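Local coordinates for protein complement C1r subcomponent (Homo sapiens, PDB 6F1D) that is a serine protease of the complement C1 complex, whose CUB domain described here probably helps join it to C1s during complement activation, at residues I34-E37 against R38-L42. Residues are numbered along the deposited sequence; the frame is centred on the assembly and turned at random.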
loop_
_atom_site.group_PDB
_atom_site.type_symbol
_atom_site.label_atom_id
_atom_site.label_comp_id
_atom_site.label_asym_id
_atom_site.label_seq_id
_atom_site.Cartn_x
_atom_site.Cartn_y
_atom_site.Cartn_z
ATOM N N ILE A 34 8.712 -4.709 -1.473
ATOM C CA ILE A 34 8.727 -5.762 -2.488
ATOM C C ILE A 34 10.057 -5.690 -3.213
ATOM O O ILE A 34 10.453 -4.614 -3.686
ATOM C CB ILE A 34 7.587 -5.592 -3.501
ATOM C CG1 ILE A 34 6.280 -5.349 -2.762
ATOM C CG2 ILE A 34 7.535 -6.836 -4.434
ATOM C CD1 ILE A 34 5.112 -5.071 -3.756
ATOM N N ARG A 35 10.755 -6.810 -3.289
ATOM C CA ARG A 35 12.051 -6.830 -3.964
ATOM C C ARG A 35 12.083 -8.077 -4.828
ATOM O O ARG A 35 12.021 -9.191 -4.294
ATOM C CB ARG A 35 13.210 -6.839 -2.957
ATOM C CG ARG A 35 13.302 -5.551 -2.078
ATOM C CD ARG A 35 13.831 -4.414 -2.932
ATOM N NE ARG A 35 14.062 -3.172 -2.193
ATOM C CZ ARG A 35 13.109 -2.389 -1.701
ATOM N NH1 ARG A 35 11.813 -2.707 -1.867
ATOM N NH2 ARG A 35 13.466 -1.266 -1.051
ATOM N N VAL A 36 12.180 -7.911 -6.147
ATOM C CA VAL A 36 12.228 -9.068 -7.041
ATOM C C VAL A 36 13.461 -8.929 -7.924
ATOM O O VAL A 36 14.214 -7.954 -7.833
ATOM C CB VAL A 36 10.936 -9.226 -7.868
ATOM C CG1 VAL A 36 9.729 -9.418 -6.931
ATOM C CG2 VAL A 36 10.696 -8.012 -8.729
ATOM N N GLU A 37 13.708 -9.937 -8.756
ATOM C CA GLU A 37 14.993 -9.933 -9.439
ATOM C C GLU A 37 15.000 -8.902 -10.564
ATOM O O GLU A 37 13.961 -8.563 -11.137
ATOM C CB GLU A 37 15.357 -11.324 -9.969
ATOM C CG GLU A 37 16.604 -11.374 -10.895
ATOM C CD GLU A 37 17.940 -10.842 -10.292
ATOM O OE1 GLU A 37 19.005 -11.322 -10.749
ATOM O OE2 GLU A 37 17.956 -9.958 -9.399
ATOM N N ARG A 38 16.196 -8.348 -10.820
ATOM C CA ARG A 38 16.406 -7.475 -11.960
ATOM C C ARG A 38 15.874 -8.143 -13.222
ATOM O O ARG A 38 15.937 -9.369 -13.382
ATOM C CB ARG A 38 17.896 -7.163 -12.105
ATOM C CG ARG A 38 18.235 -6.132 -13.177
ATOM C CD ARG A 38 19.621 -5.519 -12.959
ATOM N NE ARG A 38 19.744 -4.903 -11.637
ATOM C CZ ARG A 38 20.787 -5.071 -10.828
ATOM N NH1 ARG A 38 21.814 -5.827 -11.209
ATOM N NH2 ARG A 38 20.800 -4.479 -9.637
ATOM N N GLY A 39 15.319 -7.336 -14.118
ATOM C CA GLY A 39 14.676 -7.891 -15.288
ATOM C C GLY A 39 13.245 -8.321 -15.086
ATOM O O GLY A 39 12.650 -8.871 -16.015
ATOM N N LEU A 40 12.681 -8.111 -13.899
ATOM C CA LEU A 40 11.249 -8.193 -13.687
ATOM C C LEU A 40 10.759 -6.817 -13.277
ATOM O O LEU A 40 11.490 -6.048 -12.654
ATOM C CB LEU A 40 10.884 -9.196 -12.601
ATOM C CG LEU A 40 11.136 -10.688 -12.802
ATOM C CD1 LEU A 40 10.656 -11.396 -11.573
ATOM C CD2 LEU A 40 10.435 -11.256 -14.054
ATOM N N THR A 41 9.522 -6.510 -13.619
ATOM C CA THR A 41 8.899 -5.265 -13.200
ATOM C C THR A 41 7.608 -5.572 -12.456
ATOM O O THR A 41 6.910 -6.540 -12.763
ATOM C CB THR A 41 8.637 -4.342 -14.397
ATOM O OG1 THR A 41 7.800 -3.257 -14.004
ATOM C CG2 THR A 41 7.966 -5.079 -15.509
ATOM N N LEU A 42 7.296 -4.743 -11.470
ATOM C CA LEU A 42 6.190 -4.997 -10.555
ATOM C C LEU A 42 4.957 -4.246 -11.010
ATOM O O LEU A 42 5.045 -3.074 -11.409
ATOM C CB LEU A 42 6.539 -4.585 -9.131
ATOM C CG LEU A 42 7.523 -5.563 -8.539
ATOM C CD1 LEU A 42 8.274 -4.846 -7.434
ATOM C CD2 LEU A 42 6.688 -6.757 -7.996
#
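A type II beta turn from E37 to L40 carries the chain from strand 29-35 of one sheet to strand 40-46 of the other. The turn is closed by the backbone bond from L40 N to E37 O, 3.1 Å long. R38 and G39 sit at its two corners. G39 has a positive phi of 84°, where a CB would press against the carbonyl oxygen of R38. The E37 side chain curls toward the next backbone N. E37 CG is anti to the backbone N (chi1 171°) and the chain bends at chi2, which puts E37 OE2 2.8 Å from R38 N in a weak hydrogen bond. This side chain is poorly ordered.

Behind the turn the contact is apolar. The CB of L42 is directed toward segment 34-37, and both L42 methyls, CD1 and CD2, lie 3.7 Å from I34 CG2. V36 CG2 rests 4.0 Å from L42 CG, and it also meets L40 CB at 4.1 Å, the side chains of V36 and L40 crossing at about a right angle. An alanine in place of L42 would probably open a gap beside I34 CG2 and leave V36 with less to pack on. L42 also touches V93, Y112 and T114, so it reaches strands of both sheets. This is a beta-arch, a turn joining strands of the two facing sheets in the beta-sandwich of a CUB domain.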